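Local coordinates for protein motility-associated killing factor MakB (Vibrio cholerae serotype O1, PDB 6W1W) that probably acts as one component of a tripartite cytotoxin whose members are structurally similar to alpha-pore-forming toxins, at residues L36-V41 and S53-L58; T78-Y83 and K324-F329; T85-C90 and K317-S322. All coordinates share one frame; numbering follows the deposited sequence.

Interaction 1 of 3, residues L36-V41 and S53-L58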
ATOM      1  N   LEU A  36      -3.799 -10.177 -12.477  1.00 94.62           N
ATOM      2  CA  LEU A  36      -5.113 -10.233 -13.107  1.00 86.64           C
ATOM      3  C   LEU A  36      -5.060 -10.995 -14.427  1.00 87.26           C
ATOM      4  O   LEU A  36      -4.247 -10.695 -15.303  1.00116.03           O
ATOM      5  CB  LEU A  36      -5.648  -8.819 -13.334  1.00 86.18           C
ATOM      6  CG  LEU A  36      -7.165  -8.639 -13.224  1.00 89.52           C
ATOM      7  CD1 LEU A  36      -7.540  -7.170 -13.126  1.00 86.42           C
ATOM      8  CD2 LEU A  36      -7.889  -9.284 -14.383  1.00 99.41           C
ATOM      9  N   PHE A  37      -5.937 -11.988 -14.555  1.00 94.47           N
ATOM     10  CA  PHE A  37      -6.071 -12.813 -15.746  1.00 96.92           C
ATOM     11  C   PHE A  37      -7.535 -12.829 -16.160  1.00102.45           C
ATOM     12  O   PHE A  37      -8.421 -12.919 -15.306  1.00115.48           O
ATOM     13  CB  PHE A  37      -5.573 -14.244 -15.485  1.00 92.07           C
ATOM     14  CG  PHE A  37      -5.722 -15.174 -16.660  1.00103.85           C
ATOM     15  CD1 PHE A  37      -6.923 -15.815 -16.912  1.00104.64           C
ATOM     16  CD2 PHE A  37      -4.649 -15.429 -17.499  1.00130.30           C
ATOM     17  CE1 PHE A  37      -7.054 -16.672 -17.988  1.00115.69           C
ATOM     18  CE2 PHE A  37      -4.775 -16.290 -18.576  1.00134.42           C
ATOM     19  CZ  PHE A  37      -5.977 -16.911 -18.819  1.00127.25           C
ATOM     20  N   ILE A  38      -7.793 -12.738 -17.464  1.00 91.44           N
ATOM     21  CA  ILE A  38      -9.155 -12.769 -17.992  1.00101.72           C
ATOM     22  C   ILE A  38      -9.167 -13.657 -19.229  1.00111.03           C
ATOM     23  O   ILE A  38      -8.578 -13.300 -20.257  1.00117.05           O
ATOM     24  CB  ILE A  38      -9.694 -11.371 -18.331  1.00 91.73           C
ATOM     25  CG1 ILE A  38      -9.793 -10.518 -17.065  1.00 90.13           C
ATOM     26  CG2 ILE A  38     -11.051 -11.485 -19.003  1.00 96.11           C
ATOM     27  CD1 ILE A  38     -10.553  -9.231 -17.232  1.00 90.34           C
ATOM     28  N   GLY A  39      -9.835 -14.807 -19.132  1.00115.75           N
ATOM     29  CA  GLY A  39      -9.980 -15.725 -20.241  1.00110.04           C
ATOM     30  C   GLY A  39     -11.239 -15.455 -21.042  1.00121.24           C
ATOM     31  O   GLY A  39     -11.815 -14.365 -20.998  1.00129.69           O
ATOM     32  N   HIS A  40     -11.675 -16.475 -21.778  1.00119.52           N
ATOM     33  CA  HIS A  40     -12.777 -16.344 -22.719  1.00129.74           C
ATOM     34  C   HIS A  40     -13.994 -17.129 -22.244  1.00135.30           C
ATOM     35  O   HIS A  40     -13.876 -18.109 -21.499  1.00141.85           O
ATOM     36  CB  HIS A  40     -12.359 -16.827 -24.108  1.00143.96           C
ATOM     37  CG  HIS A  40     -11.073 -16.231 -24.590  1.00148.52           C
ATOM     38  ND1 HIS A  40      -9.855 -16.858 -24.433  1.00147.06           N
ATOM     39  CD2 HIS A  40     -10.812 -15.057 -25.212  1.00144.73           C
ATOM     40  CE1 HIS A  40      -8.902 -16.101 -24.945  1.00143.17           C
ATOM     41  NE2 HIS A  40      -9.456 -15.001 -25.423  1.00144.68           N
ATOM     42  N   VAL A  41     -15.169 -16.681 -22.686  1.00135.38           N
ATOM     43  CA  VAL A  41     -16.426 -17.371 -22.425  1.00140.55           C
ATOM     44  C   VAL A  41     -16.862 -18.105 -23.685  1.00161.75           C
ATOM     45  O   VAL A  41     -16.064 -18.318 -24.604  1.00169.06           O
ATOM     46  CB  VAL A  41     -17.517 -16.397 -21.943  1.00125.83           C
ATOM     47  CG1 VAL A  41     -17.044 -15.653 -20.716  1.00119.12           C
ATOM     48  CG2 VAL A  41     -17.899 -15.421 -23.049  1.00121.18           C
ATOM     49  N   SER A  53      -8.549  -6.224 -23.383  1.00113.09           N
ATOM     50  CA  SER A  53      -7.606  -5.219 -23.857  1.00104.36           C
ATOM     51  C   SER A  53      -7.349  -4.158 -22.798  1.00117.86           C
ATOM     52  O   SER A  53      -6.196  -3.806 -22.534  1.00135.34           O
ATOM     53  CB  SER A  53      -8.128  -4.576 -25.141  1.00106.96           C
ATOM     54  OG  SER A  53      -8.190  -5.531 -26.182  1.00127.02           O
ATOM     55  N   ARG A  54      -8.409  -3.643 -22.172  1.00 97.49           N
ATOM     56  CA  ARG A  54      -8.236  -2.533 -21.242  1.00 96.43           C
ATOM     57  C   ARG A  54      -7.545  -2.949 -19.949  1.00112.13           C
ATOM     58  O   ARG A  54      -7.002  -2.084 -19.252  1.00114.53           O
ATOM     59  CB  ARG A  54      -9.585  -1.882 -20.955  1.00 97.32           C
ATOM     60  CG  ARG A  54     -10.356  -1.568 -22.219  1.00112.94           C
ATOM     61  CD  ARG A  54     -11.272  -0.372 -22.078  1.00115.89           C
ATOM     62  NE  ARG A  54     -12.080  -0.204 -23.283  1.00123.71           N
ATOM     63  CZ  ARG A  54     -12.846   0.851 -23.533  1.00127.03           C
ATOM     64  NH1 ARG A  54     -12.915   1.848 -22.664  1.00121.70           N
ATOM     65  NH2 ARG A  54     -13.545   0.908 -24.659  1.00125.41           N
ATOM     66  N   THR A  55      -7.547  -4.242 -19.608  1.00116.50           N
ATOM     67  CA  THR A  55      -6.713  -4.701 -18.499  1.00115.05           C
ATOM     68  C   THR A  55      -5.251  -4.776 -18.905  1.00106.06           C
ATOM     69  O   THR A  55      -4.363  -4.633 -18.055  1.00 92.83           O
ATOM     70  CB  THR A  55      -7.164  -6.075 -17.992  1.00102.00           C
ATOM     71  OG1 THR A  55      -7.198  -7.002 -19.084  1.00113.25           O
ATOM     72  CG2 THR A  55      -8.533  -5.995 -17.351  1.00 91.41           C
ATOM     73  N   GLU A  56      -4.986  -5.008 -20.193  1.00107.11           N
ATOM     74  CA  GLU A  56      -3.610  -4.994 -20.667  1.00111.20           C
ATOM     75  C   GLU A  56      -3.007  -3.600 -20.559  1.00100.35           C
ATOM     76  O   GLU A  56      -1.799  -3.466 -20.334  1.00 92.88           O
ATOM     77  CB  GLU A  56      -3.541  -5.507 -22.107  1.00115.82           C
ATOM     78  CG  GLU A  56      -2.383  -6.462 -22.380  1.00130.13           C
ATOM     79  CD  GLU A  56      -2.527  -7.791 -21.655  1.00135.81           C
ATOM     80  OE1 GLU A  56      -2.248  -7.845 -20.439  1.00135.15           O
ATOM     81  OE2 GLU A  56      -2.930  -8.783 -22.299  1.00138.91           O
ATOM     82  N   ILE A  57      -3.823  -2.555 -20.687  1.00 94.03           N
ATOM     83  CA  ILE A  57      -3.284  -1.209 -20.533  1.00117.94           C
ATOM     84  C   ILE A  57      -3.307  -0.770 -19.071  1.00102.63           C
ATOM     85  O   ILE A  57      -2.474   0.042 -18.661  1.00120.25           O
ATOM     86  CB  ILE A  57      -4.009  -0.191 -21.438  1.00118.92           C
ATOM     87  CG1 ILE A  57      -5.375   0.181 -20.870  1.00104.09           C
ATOM     88  CG2 ILE A  57      -4.128  -0.722 -22.877  1.00114.80           C
ATOM     89  CD1 ILE A  57      -6.080   1.243 -21.673  1.00104.71           C
ATOM     90  N   LEU A  58      -4.235  -1.302 -18.269  1.00107.90           N
ATOM     91  CA  LEU A  58      -4.192  -1.050 -16.829  1.00114.86           C
ATOM     92  C   LEU A  58      -2.901  -1.580 -16.225  1.00108.69           C
ATOM     93  O   LEU A  58      -2.269  -0.909 -15.399  1.00 97.96           O
ATOM     94  CB  LEU A  58      -5.393  -1.690 -16.136  1.00111.21           C
ATOM     95  CG  LEU A  58      -5.330  -1.705 -14.602  1.00 99.37           C
ATOM     96  CD1 LEU A  58      -5.500  -0.304 -14.031  1.00100.49           C
ATOM     97  CD2 LEU A  58      -6.358  -2.655 -14.014  1.00 89.34           C
TER
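Thr-55 OG1 donates to the carbonyl oxygen of Arg-52 and, more weakly, to that of Val-51, both in the preceding turn of its own helix. The hydroxyl is thereby turned back onto the backbone, and the methyl is left to face residues 36-41. With chi1 at 54°, OG1 lies between the backbone N and the carbonyl carbon, while CG2 stands beside the N and points toward the loop. There it meets the tip of Ile-38 (Ile-38 CD1 to Thr-55 CG2, 3.8 Å), the two side chains running obliquely past one another. Ile-38 makes this reach with an extended end, its chi2 of -169° carrying CD1 away from CA. Leu-36, the first residue to leave helical geometry after helix 9-35, adds a looser touch, its CD2 lying 4.5 Å from Thr-55 CG2. Its carbonyl oxygen is held by Arg-59 NH1, a polar link from the loop to the next turn of helix 46-66, and Leu-266 of helix 251-270 packs on both Leu-36 and Leu-58. Backbone hydrogen bonds of Phe-37 with Ser-213 and of Gly-39 with Phe-211 tie the loop to strand 209-220. The contact thus shows a threonine divided by function: its oxygen is satisfied within the helix, and its methyl serves as an apolar surface for the loop that joins helices 9-35 and 46-66.

Interaction 2 of 3, residues T78-Y83 and K324-F329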
ATOM      1  N   THR A  78      16.077   5.604   3.743  1.00120.79           N
ATOM      2  CA  THR A  78      17.430   6.104   3.952  1.00130.74           C
ATOM      3  C   THR A  78      17.456   7.565   4.392  1.00128.58           C
ATOM      4  O   THR A  78      18.473   8.013   4.935  1.00132.57           O
ATOM      5  CB  THR A  78      18.259   5.924   2.677  1.00142.14           C
ATOM      6  OG1 THR A  78      19.651   6.050   2.986  1.00147.54           O
ATOM      7  CG2 THR A  78      17.887   6.972   1.635  1.00147.85           C
ATOM      8  N   SER A  79      16.369   8.314   4.186  1.00110.00           N
ATOM      9  CA  SER A  79      16.373   9.722   4.575  1.00109.14           C
ATOM     10  C   SER A  79      16.430   9.883   6.090  1.00132.26           C
ATOM     11  O   SER A  79      17.050  10.831   6.588  1.00134.03           O
ATOM     12  CB  SER A  79      15.149  10.440   4.004  1.00 95.88           C
ATOM     13  OG  SER A  79      13.954  10.033   4.643  1.00114.53           O
ATOM     14  N   PHE A  80      15.804   8.970   6.834  1.00135.02           N
ATOM     15  CA  PHE A  80      15.853   9.037   8.290  1.00114.88           C
ATOM     16  C   PHE A  80      17.092   8.352   8.851  1.00112.11           C
ATOM     17  O   PHE A  80      17.572   8.732   9.926  1.00104.03           O
ATOM     18  CB  PHE A  80      14.590   8.416   8.890  1.00104.52           C
ATOM     19  CG  PHE A  80      13.371   9.287   8.771  1.00108.25           C
ATOM     20  CD1 PHE A  80      12.568   9.230   7.644  1.00108.44           C
ATOM     21  CD2 PHE A  80      13.028  10.161   9.789  1.00112.25           C
ATOM     22  CE1 PHE A  80      11.445  10.031   7.531  1.00111.33           C
ATOM     23  CE2 PHE A  80      11.907  10.962   9.683  1.00110.07           C
ATOM     24  CZ  PHE A  80      11.115  10.896   8.552  1.00108.24           C
ATOM     25  N   ILE A  81      17.622   7.351   8.146  1.00107.64           N
ATOM     26  CA  ILE A  81      18.832   6.678   8.607  1.00121.63           C
ATOM     27  C   ILE A  81      20.052   7.567   8.403  1.00140.89           C
ATOM     28  O   ILE A  81      20.856   7.763   9.322  1.00148.75           O
ATOM     29  CB  ILE A  81      18.993   5.324   7.894  1.00120.68           C
ATOM     30  CG1 ILE A  81      17.874   4.369   8.313  1.00132.97           C
ATOM     31  CG2 ILE A  81      20.355   4.723   8.194  1.00107.47           C
ATOM     32  CD1 ILE A  81      17.943   3.022   7.631  1.00133.22           C
ATOM     33  N   ASN A  82      20.205   8.122   7.198  1.00142.57           N
ATOM     34  CA  ASN A  82      21.343   8.992   6.923  1.00141.06           C
ATOM     35  C   ASN A  82      21.304  10.256   7.774  1.00126.89           C
ATOM     36  O   ASN A  82      22.357  10.759   8.186  1.00126.38           O
ATOM     37  CB  ASN A  82      21.386   9.348   5.433  1.00146.48           C
ATOM     38  CG  ASN A  82      22.479  10.356   5.098  1.00150.52           C
ATOM     39  OD1 ASN A  82      23.669  10.038   5.143  1.00153.76           O
ATOM     40  ND2 ASN A  82      22.076  11.574   4.740  1.00134.83           N
ATOM     41  N   TYR A  83      20.109  10.780   8.059  1.00100.63           N
ATOM     42  CA  TYR A  83      20.031  12.021   8.824  1.00 99.27           C
ATOM     43  C   TYR A  83      20.515  11.828  10.256  1.00113.77           C
ATOM     44  O   TYR A  83      21.178  12.709  10.815  1.00106.30           O
ATOM     45  CB  TYR A  83      18.609  12.577   8.817  1.00 93.59           C
ATOM     46  CG  TYR A  83      18.498  13.893   9.556  1.00 99.06           C
ATOM     47  CD1 TYR A  83      18.960  15.073   8.988  1.00108.78           C
ATOM     48  CD2 TYR A  83      17.952  13.954  10.828  1.00103.41           C
ATOM     49  CE1 TYR A  83      18.873  16.279   9.663  1.00109.54           C
ATOM     50  CE2 TYR A  83      17.858  15.155  11.510  1.00117.33           C
ATOM     51  CZ  TYR A  83      18.318  16.314  10.925  1.00119.41           C
ATOM     52  OH  TYR A  83      18.222  17.506  11.609  1.00112.65           O
ATOM     53  N   LYS A 324      18.346   8.157  17.224  1.00126.69           N
ATOM     54  CA  LYS A 324      18.750   6.757  17.189  1.00122.43           C
ATOM     55  C   LYS A 324      17.539   5.841  17.303  1.00119.71           C
ATOM     56  O   LYS A 324      17.487   4.787  16.657  1.00118.10           O
ATOM     57  CB  LYS A 324      19.757   6.468  18.304  1.00129.45           C
ATOM     58  CG  LYS A 324      20.467   5.125  18.172  1.00143.69           C
ATOM     59  CD  LYS A 324      21.190   5.009  16.837  1.00146.42           C
ATOM     60  CE  LYS A 324      21.998   3.721  16.741  1.00148.30           C
ATOM     61  NZ  LYS A 324      21.145   2.507  16.871  1.00146.51           N
ATOM     62  N   THR A 325      16.548   6.235  18.108  1.00121.94           N
ATOM     63  CA  THR A 325      15.320   5.452  18.213  1.00121.79           C
ATOM     64  C   THR A 325      14.549   5.467  16.897  1.00117.56           C
ATOM     65  O   THR A 325      14.014   4.436  16.470  1.00119.94           O
ATOM     66  CB  THR A 325      14.453   5.985  19.360  1.00118.97           C
ATOM     67  OG1 THR A 325      15.196   5.962  20.590  1.00106.93           O
ATOM     68  CG2 THR A 325      13.201   5.139  19.527  1.00117.45           C
ATOM     69  N   ILE A 326      14.498   6.622  16.229  1.00122.75           N
ATOM     70  CA  ILE A 326      13.777   6.716  14.963  1.00112.48           C
ATOM     71  C   ILE A 326      14.533   5.980  13.863  1.00102.91           C
ATOM     72  O   ILE A 326      13.930   5.301  13.024  1.00112.46           O
ATOM     73  CB  ILE A 326      13.524   8.190  14.595  1.00103.47           C
ATOM     74  CG1 ILE A 326      12.673   8.861  15.674  1.00108.04           C
ATOM     75  CG2 ILE A 326      12.842   8.300  13.238  1.00 87.57           C
ATOM     76  CD1 ILE A 326      12.250  10.261  15.337  1.00104.31           C
ATOM     77  N   SER A 327      15.864   6.088  13.856  1.00100.65           N
ATOM     78  CA  SER A 327      16.647   5.371  12.854  1.00117.21           C
ATOM     79  C   SER A 327      16.509   3.865  13.031  1.00127.95           C
ATOM     80  O   SER A 327      16.477   3.115  12.048  1.00135.11           O
ATOM     81  CB  SER A 327      18.116   5.788  12.929  1.00124.41           C
ATOM     82  OG  SER A 327      18.862   5.215  11.866  1.00123.68           O
ATOM     83  N   GLU A 328      16.414   3.404  14.280  1.00125.91           N
ATOM     84  CA  GLU A 328      16.228   1.977  14.523  1.00120.72           C
ATOM     85  C   GLU A 328      14.833   1.511  14.121  1.00116.50           C
ATOM     86  O   GLU A 328      14.664   0.357  13.709  1.00117.67           O
ATOM     87  CB  GLU A 328      16.503   1.653  15.992  1.00120.58           C
ATOM     88  CG  GLU A 328      17.981   1.665  16.361  1.00128.49           C
ATOM     89  CD  GLU A 328      18.217   1.514  17.855  1.00142.71           C
ATOM     90  OE1 GLU A 328      17.277   1.116  18.576  1.00143.01           O
ATOM     91  OE2 GLU A 328      19.346   1.799  18.309  1.00146.54           O
ATOM     92  N   PHE A 329      13.826   2.383  14.233  1.00115.13           N
ATOM     93  CA  PHE A 329      12.489   2.012  13.782  1.00113.29           C
ATOM     94  C   PHE A 329      12.430   1.881  12.267  1.00112.04           C
ATOM     95  O   PHE A 329      11.700   1.031  11.741  1.00115.67           O
ATOM     96  CB  PHE A 329      11.458   3.037  14.252  1.00108.72           C
ATOM     97  CG  PHE A 329      10.052   2.717  13.828  1.00117.92           C
ATOM     98  CD1 PHE A 329       9.273   1.846  14.571  1.00123.95           C
ATOM     99  CD2 PHE A 329       9.507   3.281  12.687  1.00117.32           C
ATOM    100  CE1 PHE A 329       7.977   1.544  14.185  1.00122.85           C
ATOM    101  CE2 PHE A 329       8.212   2.979  12.296  1.00117.85           C
ATOM    102  CZ  PHE A 329       7.447   2.111  13.047  1.00110.88           C
TER
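In Ser-327 the hydroxyl swings opposite the backbone N (chi1 -173°), and in Ile-81 CG1 sits beside its own N (chi1 -66°); together these choices set OG against the isoleucine. Ser-327 OG lies 3.6 Å from Ile-81 CA and 3.8 Å from Ile-81 CG1, a van der Waals contact against both backbone and side chain. The backbones come close here, Ser-327 CA lying 5.0 Å from Ile-81 CA. The short segments' axes approach to 8.6 Å, with their N-to-C directions at 144°.

Next to this close point a bulkier apolar pair fills the interface. Ile-326 presents its CG2 branch obliquely to the Phe-80 ring, 3.9 Å from CD2. The same ring also meets Trp-287 of helix 276-302, with the planes about 35° apart, and touches Trp-323 and Val-330 on helix 316-333. Ala-12 of helix 9-35 packs on Ile-326, so several helices converge here. Close, obliquely antiparallel helix packing through a small residue, flanked by large apolar ones, is how this part of a long helical bundle is put together, consistent with the alpha-pore-forming toxin architecture.

Interaction 3 of 3, residues T85-C90 and K317-S322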
ATOM      1  N   THR A  85      22.769   9.759  11.060  1.00125.70           N
ATOM      2  CA  THR A  85      24.214   9.578  10.958  1.00133.55           C
ATOM      3  C   THR A  85      24.941  10.918  11.003  1.00137.66           C
ATOM      4  O   THR A  85      25.851  11.114  11.818  1.00142.92           O
ATOM      5  CB  THR A  85      24.560   8.817   9.676  1.00135.91           C
ATOM      6  OG1 THR A  85      23.851   7.572   9.655  1.00139.64           O
ATOM      7  CG2 THR A  85      26.060   8.545   9.601  1.00126.01           C
ATOM      8  N   THR A  86      24.544  11.860  10.142  1.00131.27           N
ATOM      9  CA  THR A  86      25.180  13.174  10.144  1.00133.49           C
ATOM     10  C   THR A  86      24.805  13.991  11.373  1.00127.03           C
ATOM     11  O   THR A  86      25.497  14.963  11.691  1.00136.60           O
ATOM     12  CB  THR A  86      24.823  13.955   8.873  1.00129.15           C
ATOM     13  OG1 THR A  86      23.413  14.211   8.842  1.00125.59           O
ATOM     14  CG2 THR A  86      25.223  13.171   7.626  1.00120.96           C
ATOM     15  N   PHE A  87      23.732  13.620  12.075  1.00109.46           N
ATOM     16  CA  PHE A  87      23.350  14.357  13.276  1.00109.71           C
ATOM     17  C   PHE A  87      24.288  14.039  14.436  1.00128.04           C
ATOM     18  O   PHE A  87      24.644  14.933  15.215  1.00115.68           O
ATOM     19  CB  PHE A  87      21.905  14.036  13.651  1.00 98.82           C
ATOM     20  CG  PHE A  87      21.301  14.997  14.643  1.00104.09           C
ATOM     21  CD1 PHE A  87      21.617  14.920  15.991  1.00115.56           C
ATOM     22  CD2 PHE A  87      20.396  15.958  14.228  1.00107.45           C
ATOM     23  CE1 PHE A  87      21.057  15.797  16.901  1.00125.15           C
ATOM     24  CE2 PHE A  87      19.829  16.836  15.135  1.00105.18           C
ATOM     25  CZ  PHE A  87      20.161  16.756  16.471  1.00118.77           C
ATOM     26  N   ASP A  88      24.692  12.771  14.571  1.00136.84           N
ATOM     27  CA  ASP A  88      25.634  12.384  15.617  1.00142.32           C
ATOM     28  C   ASP A  88      26.999  13.031  15.434  1.00155.61           C
ATOM     29  O   ASP A  88      27.720  13.218  16.420  1.00165.23           O
ATOM     30  CB  ASP A  88      25.780  10.864  15.662  1.00142.69           C
ATOM     31  CG  ASP A  88      24.857  10.225  16.677  1.00152.52           C
ATOM     32  OD1 ASP A  88      24.088  10.969  17.323  1.00144.43           O
ATOM     33  OD2 ASP A  88      24.909   8.985  16.833  1.00151.97           O
ATOM     34  N   ALA A  89      27.368  13.380  14.199  1.00158.89           N
ATOM     35  CA  ALA A  89      28.626  14.089  13.987  1.00150.22           C
ATOM     36  C   ALA A  89      28.627  15.443  14.683  1.00144.68           C
ATOM     37  O   ALA A  89      29.675  15.895  15.160  1.00137.94           O
ATOM     38  CB  ALA A  89      28.894  14.261  12.491  1.00137.86           C
ATOM     39  N   CYS A  90      27.466  16.096  14.771  1.00145.11           N
ATOM     40  CA  CYS A  90      27.371  17.421  15.368  1.00151.80           C
ATOM     41  C   CYS A  90      27.034  17.393  16.852  1.00153.20           C
ATOM     42  O   CYS A  90      27.043  18.449  17.491  1.00166.70           O
ATOM     43  CB  CYS A  90      26.327  18.266  14.632  1.00157.41           C
ATOM     44  SG  CYS A  90      26.735  18.567  12.901  1.00179.69           S
ATOM     45  N   LYS A 317      22.329  15.981  23.269  1.00133.06           N
ATOM     46  CA  LYS A 317      22.583  14.569  23.534  1.00117.63           C
ATOM     47  C   LYS A 317      21.281  13.788  23.672  1.00122.73           C
ATOM     48  O   LYS A 317      21.201  12.629  23.246  1.00110.18           O
ATOM     49  CB  LYS A 317      23.441  14.410  24.788  1.00122.20           C
ATOM     50  CG  LYS A 317      24.847  14.982  24.676  1.00124.39           C
ATOM     51  CD  LYS A 317      24.998  16.255  25.501  1.00144.01           C
ATOM     52  CE  LYS A 317      24.676  16.020  26.977  1.00158.18           C
ATOM     53  NZ  LYS A 317      25.650  15.117  27.658  1.00159.30           N
ATOM     54  N   ILE A 318      20.251  14.399  24.263  1.00130.31           N
ATOM     55  CA  ILE A 318      18.943  13.750  24.308  1.00130.78           C
ATOM     56  C   ILE A 318      18.248  13.825  22.957  1.00123.28           C
ATOM     57  O   ILE A 318      17.336  13.033  22.691  1.00132.13           O
ATOM     58  CB  ILE A 318      18.042  14.352  25.405  1.00134.87           C
ATOM     59  CG1 ILE A 318      17.122  15.436  24.835  1.00137.13           C
ATOM     60  CG2 ILE A 318      18.881  14.899  26.565  1.00128.82           C
ATOM     61  CD1 ILE A 318      16.083  15.932  25.822  1.00130.88           C
ATOM     62  N   ALA A 319      18.665  14.751  22.091  1.00123.96           N
ATOM     63  CA  ALA A 319      18.099  14.829  20.750  1.00120.16           C
ATOM     64  C   ALA A 319      18.646  13.727  19.850  1.00117.00           C
ATOM     65  O   ALA A 319      17.885  13.093  19.111  1.00115.81           O
ATOM     66  CB  ALA A 319      18.372  16.204  20.141  1.00124.55           C
ATOM     67  N   SER A 320      19.958  13.474  19.907  1.00117.69           N
ATOM     68  CA  SER A 320      20.541  12.419  19.082  1.00118.38           C
ATOM     69  C   SER A 320      20.088  11.039  19.535  1.00128.01           C
ATOM     70  O   SER A 320      19.939  10.133  18.706  1.00132.22           O
ATOM     71  CB  SER A 320      22.067  12.516  19.102  1.00119.10           C
ATOM     72  OG  SER A 320      22.591  12.084  20.344  1.00114.72           O
ATOM     73  N   ALA A 321      19.859  10.860  20.837  1.00140.56           N
ATOM     74  CA  ALA A 321      19.341   9.587  21.325  1.00130.51           C
ATOM     75  C   ALA A 321      17.940   9.317  20.799  1.00140.05           C
ATOM     76  O   ALA A 321      17.563   8.154  20.604  1.00157.66           O
ATOM     77  CB  ALA A 321      19.346   9.563  22.853  1.00119.22           C
ATOM     78  N   SER A 322      17.157  10.372  20.563  1.00128.80           N
ATOM     79  CA  SER A 322      15.837  10.208  19.967  1.00122.75           C
ATOM     80  C   SER A 322      15.922   9.910  18.476  1.00115.99           C
ATOM     81  O   SER A 322      15.075   9.185  17.943  1.00118.69           O
ATOM     82  CB  SER A 322      14.990  11.457  20.212  1.00119.50           C
ATOM     83  OG  SER A 322      14.813  11.689  21.597  1.00123.95           O
TER
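Phe-87 supplies the tight side of this contact and Asp-88 the loose one. The phenylalanine ring leaves helix 69-90 toward helix 316-333, its CG placed opposite the backbone N (chi1 -165°), and lies obliquely against two successive residues. Its far atom CZ is 4.1 Å from the methyl carbon CB of Ala-319. Along one flank of the ring, CE1 comes to 4.0 Å from the backbone N of Ser-320 and CD1 to the same distance from Ser-320 CB. The ring therefore rests on the backbone as much as on side chains, which the small bulk of Ala-319 and Ser-320 permits. Trp-323 of the same partner helix also meets the ring, with the planes about 40° apart, and Leu-5 and Leu-110 touch it as well.

Toward solvent the packing thins. Asp-88 bends its carboxylate toward Ser-320, yet OD1 remains 3.6 Å from OG and the pair is better read as polar proximity than as a bond. The serine hydroxyl instead turns back on its own helix, where it makes a weak bond to Lys-317 O. Ser-322 does likewise and more firmly, OG donating to Ile-318 O at 3.1 Å, nearly in line with that carbonyl.

The segment axes pass 9.8 Å apart with their N-to-C directions at 163°, close to antiparallel. Just beyond Phe-87, a disulfide between Cys-90 and Cys-106 links this region covalently to helix 100-151. An aromatic residue seated on small residues of an antiparallel neighbour, close to a covalent tie, marks this end of an elongated helical bundle like those of alpha-pore-forming toxins.

How the interactions relate
Interactions 2 and 3 are successive parts of one interface, made by helices 69-90 and 316-333, with centres about 10 Å apart. Interaction 1 lies on the opposite side of the chain's centre, about 42 Å from interaction 2 centre to centre, and joins a loop to helix 46-66, which precedes 69-90. Interactions 1 and 2 are buried, the first purely apolar across its segments, the second mixing an apolar pair with a serine hydroxyl packed on Ile-81; interaction 3 is farthest from the centre and only partly buried, with an acidic group bordering its aromatic core. Serine hydroxyls differ too: in 324-329 one faces the partner helix, in 317-322 two turn back to their own backbone.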